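Local atomic coordinates of delta toxin (Clostridium perfringens, PDB entry 2YGT), a protein that acts as a haemolytic beta-pore-forming toxin, probably by assembling into a transmembrane beta-barrel on target cells. Residues V19-Q24 / Q28-S33; I46-S51 / H286-I291; T62-L67 / N124-S129; G69-G74 / I91-D96; V95-N100 / F229-T234. All blocks are in the same frame, centred on the assembly; numbering follows the deposited sequence.

Contact 1 (V19-Q24 / Q28-S33)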
# COMPACT_ATOMS: atom_id res chain seq x y z
N VAL A 19 0.73 -3.71 -26.01
CA VAL A 19 0.57 -2.37 -26.55
C VAL A 19 -0.90 -1.99 -26.69
O VAL A 19 -1.72 -2.78 -27.18
CB VAL A 19 1.24 -2.23 -27.93
CG1 VAL A 19 1.16 -0.78 -28.41
CG2 VAL A 19 2.68 -2.69 -27.87
N THR A 20 -1.23 -0.78 -26.26
CA THR A 20 -2.56 -0.23 -26.46
C THR A 20 -2.45 1.03 -27.30
O THR A 20 -1.82 2.01 -26.87
CB THR A 20 -3.25 0.11 -25.12
OG1 THR A 20 -3.38 -1.08 -24.33
CG2 THR A 20 -4.62 0.70 -25.36
N ILE A 21 -3.03 1.01 -28.49
CA ILE A 21 -3.03 2.19 -29.35
C ILE A 21 -4.28 3.02 -29.10
O ILE A 21 -5.40 2.57 -29.34
CB ILE A 21 -2.94 1.82 -30.84
CG1 ILE A 21 -1.59 1.17 -31.16
CG2 ILE A 21 -3.15 3.04 -31.72
CD1 ILE A 21 -1.49 -0.29 -30.77
N ILE A 22 -4.08 4.24 -28.62
CA ILE A 22 -5.18 5.10 -28.22
C ILE A 22 -5.32 6.30 -29.14
O ILE A 22 -4.39 7.09 -29.29
CB ILE A 22 -5.00 5.57 -26.77
CG1 ILE A 22 -4.72 4.36 -25.86
CG2 ILE A 22 -6.23 6.33 -26.29
CD1 ILE A 22 -3.92 4.70 -24.63
N THR A 23 -6.49 6.43 -29.75
CA THR A 23 -6.75 7.50 -30.71
C THR A 23 -7.90 8.39 -30.25
O THR A 23 -9.02 7.91 -30.03
CB THR A 23 -7.07 6.95 -32.11
OG1 THR A 23 -5.95 6.19 -32.59
CG2 THR A 23 -7.37 8.08 -33.07
N GLN A 24 -7.63 9.68 -30.12
CA GLN A 24 -8.66 10.64 -29.72
C GLN A 24 -8.60 11.88 -30.60
O GLN A 24 -7.67 12.69 -30.50
CB GLN A 24 -8.50 11.02 -28.24
CG GLN A 24 -9.59 11.94 -27.72
N GLN A 28 -3.03 10.30 -31.86
CA GLN A 28 -2.82 8.93 -31.41
C GLN A 28 -1.63 8.80 -30.45
O GLN A 28 -0.58 9.39 -30.67
CB GLN A 28 -2.64 8.00 -32.61
CG GLN A 28 -2.10 6.63 -32.27
CD GLN A 28 -2.05 5.71 -33.47
OE1 GLN A 28 -2.89 5.79 -34.37
NE2 GLN A 28 -1.05 4.83 -33.51
N ILE A 29 -1.82 8.02 -29.39
CA ILE A 29 -0.75 7.73 -28.45
C ILE A 29 -0.71 6.23 -28.15
O ILE A 29 -1.67 5.51 -28.42
CB ILE A 29 -0.91 8.51 -27.13
CG1 ILE A 29 -2.04 7.92 -26.29
CG2 ILE A 29 -1.13 9.99 -27.41
CD1 ILE A 29 -2.26 8.64 -24.99
N ARG A 30 0.41 5.76 -27.60
CA ARG A 30 0.56 4.34 -27.32
C ARG A 30 0.90 4.09 -25.85
O ARG A 30 1.54 4.92 -25.20
CB ARG A 30 1.63 3.72 -28.23
CG ARG A 30 1.38 3.99 -29.70
CD ARG A 30 2.07 2.97 -30.59
NE ARG A 30 1.57 3.04 -31.97
CZ ARG A 30 1.77 2.11 -32.89
NH1 ARG A 30 2.46 1.01 -32.58
NH2 ARG A 30 1.28 2.26 -34.11
N LYS A 31 0.48 2.94 -25.34
CA LYS A 31 0.74 2.56 -23.96
C LYS A 31 1.36 1.18 -23.88
O LYS A 31 0.79 0.20 -24.37
CB LYS A 31 -0.54 2.60 -23.13
CG LYS A 31 -0.34 2.26 -21.67
CD LYS A 31 -1.66 2.14 -20.92
CE LYS A 31 -2.36 0.84 -21.26
NZ LYS A 31 -3.58 0.64 -20.43
N TYR A 32 2.54 1.09 -23.27
CA TYR A 32 3.24 -0.18 -23.12
C TYR A 32 3.23 -0.63 -21.67
O TYR A 32 3.57 0.13 -20.77
CB TYR A 32 4.69 -0.05 -23.61
CG TYR A 32 4.80 0.40 -25.05
CD1 TYR A 32 4.81 -0.52 -26.09
CD2 TYR A 32 4.89 1.75 -25.37
CE1 TYR A 32 4.92 -0.11 -27.41
CE2 TYR A 32 4.99 2.17 -26.69
CZ TYR A 32 5.01 1.23 -27.70
OH TYR A 32 5.10 1.65 -29.01
N SER A 33 2.81 -1.88 -21.45
CA SER A 33 2.73 -2.44 -20.11
C SER A 33 3.93 -3.32 -19.75
O SER A 33 4.45 -4.06 -20.59
CB SER A 33 1.43 -3.22 -19.93
OG SER A 33 0.31 -2.35 -19.93
O HOH W 1 -0.76 -1.74 -22.57

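Contact 2 (I46-S51 / H286-I291). With ZN (zinc ion), chain B.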
# COMPACT_ATOMS: atom_id res chain seq x y z
N ILE A 46 5.99 -8.03 -3.60
CA ILE A 46 5.77 -6.78 -4.30
C ILE A 46 5.61 -7.05 -5.80
O ILE A 46 6.36 -7.82 -6.39
CB ILE A 46 6.91 -5.77 -4.07
CG1 ILE A 46 6.58 -4.44 -4.74
CG2 ILE A 46 8.22 -6.31 -4.60
CD1 ILE A 46 5.30 -3.81 -4.25
N THR A 47 4.61 -6.41 -6.39
CA THR A 47 4.40 -6.46 -7.83
C THR A 47 4.23 -5.04 -8.35
O THR A 47 3.41 -4.28 -7.85
CB THR A 47 3.15 -7.28 -8.19
OG1 THR A 47 3.42 -8.67 -7.99
CG2 THR A 47 2.77 -7.05 -9.64
N VAL A 48 5.02 -4.69 -9.36
CA VAL A 48 4.90 -3.38 -9.99
C VAL A 48 4.39 -3.50 -11.41
O VAL A 48 4.95 -4.23 -12.23
CB VAL A 48 6.23 -2.61 -9.98
CG1 VAL A 48 6.55 -2.13 -8.57
CG2 VAL A 48 7.36 -3.46 -10.54
N ASP A 49 3.31 -2.78 -11.70
CA ASP A 49 2.79 -2.69 -13.06
C ASP A 49 3.13 -1.32 -13.60
O ASP A 49 2.59 -0.31 -13.14
CB ASP A 49 1.28 -2.91 -13.09
CG ASP A 49 0.87 -4.28 -12.58
OD1 ASP A 49 1.59 -5.26 -12.87
OD2 ASP A 49 -0.16 -4.38 -11.89
N ALA A 50 4.03 -1.27 -14.57
CA ALA A 50 4.39 -0.01 -15.20
C ALA A 50 3.66 0.17 -16.53
O ALA A 50 3.66 -0.73 -17.38
CB ALA A 50 5.89 0.07 -15.40
N SER A 51 3.03 1.32 -16.71
CA SER A 51 2.43 1.67 -17.99
C SER A 51 3.18 2.83 -18.61
O SER A 51 2.98 3.98 -18.22
CB SER A 51 0.96 2.03 -17.82
OG SER A 51 0.19 0.88 -17.53
N HIS A 286 10.60 0.04 -22.64
CA HIS A 286 9.36 -0.04 -21.88
C HIS A 286 9.34 -1.24 -20.93
O HIS A 286 8.40 -2.04 -20.95
CB HIS A 286 8.14 -0.12 -22.81
CG HIS A 286 8.13 0.92 -23.88
ND1 HIS A 286 8.12 0.61 -25.23
CD2 HIS A 286 8.12 2.27 -23.81
CE1 HIS A 286 8.10 1.72 -25.94
NE2 HIS A 286 8.11 2.75 -25.10
N THR A 287 10.37 -1.36 -20.11
CA THR A 287 10.45 -2.48 -19.18
C THR A 287 10.72 -2.01 -17.76
O THR A 287 11.33 -0.96 -17.55
CB THR A 287 11.54 -3.50 -19.58
OG1 THR A 287 12.84 -2.89 -19.47
CG2 THR A 287 11.33 -4.00 -21.01
N ILE A 288 10.26 -2.80 -16.80
CA ILE A 288 10.60 -2.58 -15.41
C ILE A 288 11.18 -3.88 -14.86
O ILE A 288 10.55 -4.93 -14.93
CB ILE A 288 9.37 -2.09 -14.58
CG1 ILE A 288 9.83 -1.57 -13.22
CG2 ILE A 288 8.33 -3.19 -14.44
CD1 ILE A 288 8.78 -0.76 -12.48
N ARG A 289 12.40 -3.80 -14.34
CA ARG A 289 13.11 -4.99 -13.88
C ARG A 289 13.75 -4.77 -12.51
O ARG A 289 14.34 -3.72 -12.26
CB ARG A 289 14.22 -5.37 -14.87
CG ARG A 289 13.75 -5.79 -16.25
CD ARG A 289 14.94 -6.12 -17.13
NE ARG A 289 14.56 -6.56 -18.47
CZ ARG A 289 14.21 -7.81 -18.77
NH1 ARG A 289 14.18 -8.74 -17.82
NH2 ARG A 289 13.89 -8.13 -20.02
N GLN A 290 13.63 -5.76 -11.63
CA GLN A 290 14.33 -5.72 -10.35
C GLN A 290 15.84 -5.80 -10.58
O GLN A 290 16.31 -6.60 -11.40
CB GLN A 290 13.87 -6.85 -9.45
CG GLN A 290 14.57 -6.88 -8.10
CD GLN A 290 14.12 -8.03 -7.23
OE1 GLN A 290 13.48 -8.97 -7.71
NE2 GLN A 290 14.47 -7.98 -5.95
N ILE A 291 16.61 -4.99 -9.87
CA ILE A 291 18.06 -5.01 -10.01
C ILE A 291 18.75 -5.13 -8.66
O ILE A 291 18.10 -5.25 -7.62
CB ILE A 291 18.61 -3.76 -10.75
CG1 ILE A 291 18.18 -2.47 -10.04
CG2 ILE A 291 18.15 -3.75 -12.21
CD1 ILE A 291 18.78 -1.21 -10.64
ZN ZN B . 8.50 4.99 -24.92

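Contact 3 (T62-L67 / N124-S129)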
# COMPACT_ATOMS: atom_id res chain seq x y z
N THR A 62 5.87 10.02 -19.81
CA THR A 62 5.10 9.72 -18.62
C THR A 62 4.93 8.22 -18.42
O THR A 62 4.51 7.51 -19.34
CB THR A 62 3.69 10.37 -18.67
OG1 THR A 62 3.81 11.79 -18.65
CG2 THR A 62 2.85 9.93 -17.47
N THR A 63 5.27 7.74 -17.23
CA THR A 63 5.06 6.34 -16.88
C THR A 63 4.24 6.21 -15.60
O THR A 63 4.61 6.75 -14.56
CB THR A 63 6.39 5.59 -16.71
OG1 THR A 63 7.14 5.66 -17.93
CG2 THR A 63 6.13 4.13 -16.38
N ILE A 64 3.13 5.49 -15.69
CA ILE A 64 2.28 5.26 -14.53
C ILE A 64 2.65 3.93 -13.88
O ILE A 64 2.74 2.91 -14.56
CB ILE A 64 0.80 5.23 -14.93
CG1 ILE A 64 0.42 6.52 -15.66
CG2 ILE A 64 -0.08 5.04 -13.71
CD1 ILE A 64 -0.96 6.50 -16.28
N ILE A 65 2.87 3.95 -12.57
CA ILE A 65 3.26 2.73 -11.86
C ILE A 65 2.25 2.32 -10.79
O ILE A 65 1.96 3.07 -9.87
CB ILE A 65 4.65 2.88 -11.22
CG1 ILE A 65 5.70 3.17 -12.31
CG2 ILE A 65 5.02 1.63 -10.43
CD1 ILE A 65 7.06 3.50 -11.76
N SER A 66 1.73 1.11 -10.94
CA SER A 66 0.83 0.53 -9.96
C SER A 66 1.60 -0.43 -9.05
O SER A 66 2.23 -1.38 -9.53
CB SER A 66 -0.33 -0.19 -10.64
OG SER A 66 -1.10 -0.92 -9.70
N LEU A 67 1.55 -0.17 -7.76
CA LEU A 67 2.23 -0.99 -6.77
C LEU A 67 1.24 -1.90 -6.05
O LEU A 67 0.32 -1.42 -5.39
CB LEU A 67 2.95 -0.08 -5.77
CG LEU A 67 3.82 -0.65 -4.65
CD1 LEU A 67 4.76 0.43 -4.13
CD2 LEU A 67 2.96 -1.20 -3.52
N ASN A 124 -8.92 4.33 -6.04
CA ASN A 124 -8.31 5.52 -6.62
C ASN A 124 -8.16 5.40 -8.13
O ASN A 124 -8.18 4.30 -8.67
CB ASN A 124 -6.95 5.79 -5.98
CG ASN A 124 -7.04 6.00 -4.48
OD1 ASN A 124 -8.08 6.40 -3.96
ND2 ASN A 124 -5.95 5.72 -3.77
N THR A 125 -8.01 6.53 -8.80
CA THR A 125 -7.91 6.53 -10.25
C THR A 125 -6.85 7.50 -10.75
O THR A 125 -6.83 8.67 -10.35
CB THR A 125 -9.25 6.92 -10.89
OG1 THR A 125 -10.29 6.08 -10.35
CG2 THR A 125 -9.19 6.75 -12.40
N ILE A 126 -5.97 7.01 -11.61
CA ILE A 126 -4.97 7.85 -12.26
C ILE A 126 -5.31 7.98 -13.74
O ILE A 126 -5.26 7.01 -14.49
CB ILE A 126 -3.55 7.25 -12.12
CG1 ILE A 126 -3.20 7.08 -10.63
CG2 ILE A 126 -2.53 8.14 -12.81
CD1 ILE A 126 -1.82 6.49 -10.39
N SER A 127 -5.66 9.19 -14.16
CA SER A 127 -6.09 9.42 -15.53
C SER A 127 -5.12 10.33 -16.29
O SER A 127 -4.70 11.37 -15.77
CB SER A 127 -7.49 10.02 -15.55
OG SER A 127 -8.39 9.20 -14.83
N TYR A 128 -4.78 9.93 -17.50
CA TYR A 128 -3.85 10.66 -18.34
C TYR A 128 -4.56 11.25 -19.56
O TYR A 128 -5.39 10.60 -20.18
CB TYR A 128 -2.70 9.74 -18.79
CG TYR A 128 -1.68 10.41 -19.69
CD1 TYR A 128 -1.84 10.43 -21.07
CD2 TYR A 128 -0.55 11.02 -19.16
CE1 TYR A 128 -0.90 11.04 -21.89
CE2 TYR A 128 0.39 11.63 -19.97
CZ TYR A 128 0.21 11.64 -21.33
OH TYR A 128 1.14 12.25 -22.14
N SER A 129 -4.22 12.50 -19.89
CA SER A 129 -4.76 13.15 -21.08
C SER A 129 -3.64 13.40 -22.08
O SER A 129 -2.52 13.72 -21.69
CB SER A 129 -5.43 14.47 -20.72
OG SER A 129 -6.57 14.26 -19.89
O HOH W 2 3.63 12.20 -21.33

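Contact 4 (G69-G74 / I91-D96)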
# COMPACT_ATOMS: atom_id res chain seq x y z
N GLY A 69 1.09 -5.26 -3.37
CA GLY A 69 1.90 -6.06 -2.47
C GLY A 69 1.14 -6.90 -1.47
O GLY A 69 -0.08 -6.78 -1.32
N PHE A 70 1.87 -7.77 -0.80
CA PHE A 70 1.34 -8.51 0.33
C PHE A 70 2.36 -8.54 1.45
O PHE A 70 3.47 -9.04 1.27
CB PHE A 70 0.95 -9.94 -0.05
CG PHE A 70 0.41 -10.75 1.10
CD1 PHE A 70 -0.85 -10.50 1.61
CD2 PHE A 70 1.18 -11.75 1.68
CE1 PHE A 70 -1.35 -11.23 2.68
CE2 PHE A 70 0.69 -12.49 2.75
CZ PHE A 70 -0.58 -12.23 3.25
N ILE A 71 2.00 -7.98 2.59
CA ILE A 71 2.83 -8.04 3.78
C ILE A 71 2.13 -8.89 4.83
O ILE A 71 1.08 -8.49 5.34
CB ILE A 71 3.11 -6.64 4.36
CG1 ILE A 71 3.56 -5.68 3.26
CG2 ILE A 71 4.15 -6.72 5.47
CD1 ILE A 71 3.86 -4.28 3.75
N PRO A 72 2.69 -10.06 5.14
CA PRO A 72 2.11 -10.95 6.14
C PRO A 72 1.91 -10.22 7.46
O PRO A 72 2.73 -9.38 7.83
CB PRO A 72 3.17 -12.05 6.30
CG PRO A 72 3.92 -12.03 5.01
CD PRO A 72 3.95 -10.60 4.58
N SER A 73 0.82 -10.53 8.16
CA SER A 73 0.51 -9.86 9.43
C SER A 73 1.56 -10.17 10.49
O SER A 73 1.81 -9.36 11.38
CB SER A 73 -0.87 -10.27 9.93
OG SER A 73 -0.90 -11.64 10.29
N GLY A 74 2.15 -11.36 10.40
CA GLY A 74 3.13 -11.79 11.38
C GLY A 74 2.53 -12.01 12.75
O GLY A 74 3.24 -11.98 13.76
N ILE A 91 0.49 -3.39 14.22
CA ILE A 91 -0.15 -2.10 14.42
C ILE A 91 0.00 -1.21 13.18
O ILE A 91 -0.90 -0.43 12.86
CB ILE A 91 0.39 -1.37 15.66
CG1 ILE A 91 -0.41 -0.09 15.91
CG2 ILE A 91 1.87 -1.08 15.51
CD1 ILE A 91 -0.19 0.50 17.29
N LYS A 92 1.13 -1.33 12.48
CA LYS A 92 1.41 -0.45 11.35
C LYS A 92 2.13 -1.11 10.17
O LYS A 92 3.07 -1.88 10.35
CB LYS A 92 2.21 0.77 11.82
CG LYS A 92 2.17 1.93 10.84
CD LYS A 92 3.37 2.85 10.99
CE LYS A 92 3.39 3.52 12.34
NZ LYS A 92 4.31 4.70 12.33
N TYR A 93 1.65 -0.81 8.97
CA TYR A 93 2.32 -1.19 7.73
C TYR A 93 2.79 0.08 7.04
O TYR A 93 2.07 1.07 6.99
CB TYR A 93 1.35 -1.91 6.79
CG TYR A 93 0.85 -3.26 7.25
CD1 TYR A 93 1.59 -4.41 7.04
CD2 TYR A 93 -0.39 -3.38 7.87
CE1 TYR A 93 1.12 -5.64 7.44
CE2 TYR A 93 -0.87 -4.61 8.27
CZ TYR A 93 -0.11 -5.74 8.06
OH TYR A 93 -0.58 -6.96 8.46
N MET A 94 4.00 0.06 6.49
CA MET A 94 4.52 1.22 5.78
C MET A 94 5.05 0.85 4.40
O MET A 94 5.74 -0.15 4.24
CB MET A 94 5.62 1.90 6.60
CG MET A 94 5.21 2.22 8.04
SD MET A 94 6.56 2.91 9.02
CE MET A 94 6.85 4.46 8.17
N VAL A 95 4.72 1.68 3.41
CA VAL A 95 5.20 1.46 2.05
C VAL A 95 5.81 2.73 1.45
O VAL A 95 5.18 3.79 1.42
CB VAL A 95 4.07 0.97 1.12
CG1 VAL A 95 4.61 0.73 -0.29
CG2 VAL A 95 3.43 -0.30 1.68
N ASP A 96 7.04 2.61 0.96
CA ASP A 96 7.72 3.72 0.32
C ASP A 96 8.01 3.39 -1.14
O ASP A 96 8.44 2.28 -1.46
CB ASP A 96 9.04 4.03 1.02
CG ASP A 96 8.84 4.63 2.40
OD1 ASP A 96 7.78 5.24 2.64
OD2 ASP A 96 9.75 4.50 3.24

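Contact 5 (V95-N100 / F229-T234)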
# COMPACT_ATOMS: atom_id res chain seq x y z
N VAL A 95 4.72 1.68 3.41
CA VAL A 95 5.20 1.46 2.05
C VAL A 95 5.81 2.73 1.45
O VAL A 95 5.18 3.79 1.42
CB VAL A 95 4.07 0.97 1.12
CG1 VAL A 95 4.61 0.73 -0.29
CG2 VAL A 95 3.43 -0.30 1.68
N ASP A 96 7.04 2.61 0.96
CA ASP A 96 7.72 3.72 0.32
C ASP A 96 8.01 3.39 -1.14
O ASP A 96 8.44 2.28 -1.46
CB ASP A 96 9.04 4.03 1.02
CG ASP A 96 8.84 4.63 2.40
OD1 ASP A 96 7.78 5.24 2.64
OD2 ASP A 96 9.75 4.50 3.24
N LEU A 97 7.77 4.35 -2.02
CA LEU A 97 8.30 4.28 -3.38
C LEU A 97 9.23 5.46 -3.56
O LEU A 97 8.80 6.62 -3.61
CB LEU A 97 7.18 4.29 -4.43
CG LEU A 97 7.63 4.07 -5.87
CD1 LEU A 97 6.46 3.62 -6.75
CD2 LEU A 97 8.31 5.31 -6.46
N LYS A 98 10.52 5.16 -3.65
CA LYS A 98 11.54 6.20 -3.77
C LYS A 98 12.07 6.31 -5.20
O LYS A 98 12.50 5.32 -5.80
CB LYS A 98 12.68 5.94 -2.79
CG LYS A 98 13.71 7.05 -2.74
N ASN A 99 12.02 7.52 -5.74
CA ASN A 99 12.59 7.81 -7.06
C ASN A 99 14.06 8.22 -6.93
O ASN A 99 14.38 9.27 -6.37
CB ASN A 99 11.79 8.90 -7.76
CG ASN A 99 12.57 9.59 -8.88
OD1 ASN A 99 13.30 8.96 -9.64
ND2 ASN A 99 12.42 10.91 -8.97
N ASN A 100 14.95 7.39 -7.46
CA ASN A 100 16.39 7.59 -7.31
C ASN A 100 17.04 8.41 -8.42
O ASN A 100 18.27 8.46 -8.51
CB ASN A 100 17.11 6.25 -7.21
CG ASN A 100 16.74 5.48 -5.96
OD1 ASN A 100 16.68 4.25 -5.97
ND2 ASN A 100 16.50 6.20 -4.86
N PHE A 229 -1.01 0.85 -4.29
CA PHE A 229 -0.75 2.28 -4.36
C PHE A 229 -0.27 2.65 -5.76
O PHE A 229 0.06 1.78 -6.57
CB PHE A 229 0.28 2.70 -3.31
CG PHE A 229 -0.11 2.34 -1.90
CD1 PHE A 229 -1.42 2.43 -1.48
CD2 PHE A 229 0.85 1.93 -0.98
CE1 PHE A 229 -1.78 2.10 -0.18
CE2 PHE A 229 0.50 1.61 0.32
CZ PHE A 229 -0.81 1.69 0.72
N GLY A 230 -0.24 3.95 -6.06
CA GLY A 230 0.14 4.38 -7.40
C GLY A 230 0.94 5.67 -7.49
O GLY A 230 0.71 6.62 -6.74
N VAL A 231 1.87 5.71 -8.44
CA VAL A 231 2.64 6.92 -8.71
C VAL A 231 2.69 7.22 -10.20
O VAL A 231 2.45 6.35 -11.04
CB VAL A 231 4.09 6.82 -8.20
CG1 VAL A 231 4.13 6.48 -6.71
CG2 VAL A 231 4.87 5.81 -9.02
N VAL A 232 3.02 8.46 -10.53
CA VAL A 232 3.24 8.86 -11.91
C VAL A 232 4.62 9.47 -12.01
O VAL A 232 4.95 10.41 -11.27
CB VAL A 232 2.19 9.89 -12.39
CG1 VAL A 232 2.42 10.21 -13.86
CG2 VAL A 232 0.78 9.38 -12.16
N LEU A 233 5.44 8.94 -12.91
CA LEU A 233 6.77 9.50 -13.14
C LEU A 233 6.86 10.20 -14.50
O LEU A 233 6.26 9.75 -15.48
CB LEU A 233 7.85 8.42 -13.06
CG LEU A 233 8.31 7.93 -11.69
CD1 LEU A 233 7.23 7.12 -11.02
CD2 LEU A 233 9.57 7.10 -11.84
N THR A 234 7.59 11.30 -14.54
CA THR A 234 7.92 11.94 -15.80
C THR A 234 9.43 11.91 -16.02
O THR A 234 10.20 11.76 -15.07
CB THR A 234 7.43 13.41 -15.86
OG1 THR A 234 8.04 14.17 -14.81
CG2 THR A 234 5.91 13.48 -15.74

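Contact 1 (V19-Q24 / Q28-S33)
Two donors grip the carbonyl O of Lys31: the backbone N of Thr20, 2.9 Å from it, and a water. That water gives its other proton to Thr20 OG1 and also sits 2.9 Å from Ser33 OG, so it ties both strands together at one place; Thr20 OG1 has a further partner in Glu15. Three more backbone bonds complete the ladder, from Lys31 N to Thr20 O and between Ile22 and Ile29 in both directions. The last pair is short and straight: Ile22 N lies 2.7 Å from Ile29 O with an N-H...O angle of 168°. Thr20-Lys31 and Ile22-Ile29 are thus hydrogen-bonded pairs, and Val19-Tyr32, Ile21-Arg30 and Thr23-Gln28 are the non-hydrogen-bonded ones of an antiparallel beta hairpin.

On the face carrying these latter residues, Ile21 divides its two branches. CG1 lies over one face of the Arg30 guanidinium, 3.7 Å above its plane and displaced toward the rim, whereas CG2, anti to the backbone N, reaches the Gln28 amide, 3.3 Å from NE2. Val19 and Tyr32 run side by side; Val19 CG2, anti to its carbonyl carbon, comes within 3.4 Å of Tyr32 CE1. On the other face Ile22 CB packs 3.8 Å from Ile29 CG1.

Strand 12-15 flanks Val19-Gln24 and strand 45-54 flanks Gln28-Ser33 in the same sheet. Ile22 and Lys31 meet Val148 of strand 148-155, and the Tyr32 ring stacks on His286, a zinc ligand.

Contact 2 (I46-S51 / H286-I291)
Ile288 meets two residues of strand 45-54, and the closest touches are between carbons. Its CD1 lies 3.6 Å from Val48 CG2, the side chains crossing at about a right angle, while its CB faces Ala50 CB at 4.2 Å. The reach of CD1 follows from an extended side chain: CG1 is anti to the backbone N (chi1 -167°) and chi2 is also near 180°. Val48 answers with the methyl in the crowded position between its backbone N and carbonyl carbon, and this CG2 is also 4.0 Å from Ile288 CG2.

The CA atoms of Ala50 and Ile288 are 6.7 Å apart, too far for strand pairing, and the strands belong to different sheets. Strand 45-54 is an inner strand of the seven-stranded sheet, and strand 287-291 pairs with strand 263-282 of the second large sheet, so the three side chains fill part of the interior between layers, consistent with the beta-sandwich of the leukocidin/haemolysin family. Ile246 of that second sheet packs on Val48.

In the next shell, Ile288 N is hydrogen-bonded to Ser34 OG and Gln290 N to Asp36 OD2, both from strand 27-39, which fixes the backbone on each side of Arg289. His286 and Thr287 oppose Asp282 in a G1 beta bulge, where His286 takes positive phi (56°). Its ring stacks on Tyr32, and NE2 binds a zinc ion at 2.3 Å, with Asp54 as the other ligand from this chain.

Contact 3 (T62-L67 / N124-S129)
Ile64 and Ile126 lie alongside each other with their side chains pointing opposite ways, each with its branches set in the same manner: CG1 anti to the carbonyl carbon and chi2 extended. Ile64 CG2 meets the tip of Ile126, 4.0 Å from its CD1, and Ile126 CG2 rests against two Ile64 methyls, CG2 and CD1, each 4.1 Å away. The second pair is set differently. Thr62 lies oblique to the Tyr128 ring, beside its CD2-CE2 side and nearest CE2: Tyr128 CE2 is 3.7 Å from Thr62 OG1 and 3.9 Å from Thr62 CG2.

The segment axes are 9.5 Å apart at 165°, a spacing for side-chain packing between layers and not for backbone pairing. Strand 61-72 belongs to the large seven-stranded sheet; strand 121-128 is the middle one of a three-stranded antiparallel sheet, between 134-137 and 148-155. A small sheet packed in this way on the sandwich is consistent with the folded pre-stem of leukocidin-type toxin monomers, the part expected to open out when the pore forms.

Polar atoms at one end of the layer are bridged by a water, which lies 2.7 Å from Thr62 OG1 and donates to Tyr128 OH at 2.6 Å. Tyr128 OH is also hydrogen-bonded to Asp55 OD2, next in sequence to the zinc ligand Asp54. The anti placement of Tyr128 CG to its backbone N (chi1 179°) swings the ring toward this end, against Val53 and Val148, while Val232 of the adjacent strand 224-235 touches both Thr62 and Ile126.

Contact 4 (G69-G74 / I91-D96)
Tyr93 and Ile71 give up most of the surface buried here, their side chains running past one another head to tail. The isoleucine approaches the ring from its edge: CG2 is in the ring plane, 3.8 Å from Tyr93 CE1, and Ile71 CB is equally near that carbon. The Ile71 carbonyl O is 3.5 Å from Tyr93 CE1, approaching obliquely. A chi1 of -66° directs the Tyr93 ring toward strand 61-72, with its hydroxyl beside Ser73, whose CA lies near the ring plane and 3.2 Å from Tyr93 OH.

That buried hydroxyl finds its hydrogen-bond partner in Leu220 O, and Ser73 OG is bonded to Ile221 O, so both polar ends are satisfied by the short helix 219-222. Phe225 also meets the Tyr93 ring, their planes at about 40°, and Leu248 packs on Ile71.

The CA atoms of Ile71 and Tyr93 are 7.9 Å apart, a between-layer spacing. Ile71 lies on strand 61-72 of the seven-stranded sheet and Tyr93 on strand 84-99 of the second large sheet, which also holds strand 241-259, so the aromatic side chain spans facing layers, an arrangement characteristic of a beta-sandwich core.

Contact 5 (V95-N100 / F229-T234)
Val95 meets Phe229, and Leu97 meets Val231, across the interior between the two large sheets of the beta-sandwich: strand 84-99 lies in one layer and strand 224-235 in the other. CA separations of 8.8 Å for Val95-Phe229 and 8.2 Å for Leu97-Val231 support packing through side chains alone.

Phe229 has its CG anti to the carbonyl carbon, and chi2 of -38° turns the ring so that one edge faces Val95. Val95 CB lies in the ring plane, 3.7 Å from Phe229 CE2, and its two methyls lie along that edge, CG2 being 3.8 Å from CE2 and CG1 4.0 Å from Phe229 CD2. The ring is further fixed by a stack with Trp173 and an edge-to-face contact with Tyr154, three aromatic residues gathering here.

Two residues along, Leu97 has CG anti to its backbone N (chi1 -174°), which sends the side chain across the layer. It reaches Val231 tip to tip. Val231 is rotated so that both its methyls turn toward Leu97 CD1, which touches the two of them, 3.5 Å from Val231 CG2 and 3.7 Å from Val231 CG1.

How the contacts relate
Contact 1 differs in kind from the rest: a hairpin with a backbone ladder, only partly buried, its centre about 27 Å from the centre of the chain. Contacts 2 to 5 are buried joins between layers, made mainly of apolar side chains. Contacts 2, 4 and 5 link the seven-stranded sheet to the second large sheet, whereas contact 3 links it to the three-stranded one. Strand 61-72 serves contacts 3 and 4, and strand 84-99 serves 4 and 5, which share Val95. Probable backbone bonds join strand 61-72 to strand 45-54 of contact 2 and strand 224-235 of contact 5. Contacts 1 and 2 touch where Tyr32 stacks on His286, which binds zinc with Asp54.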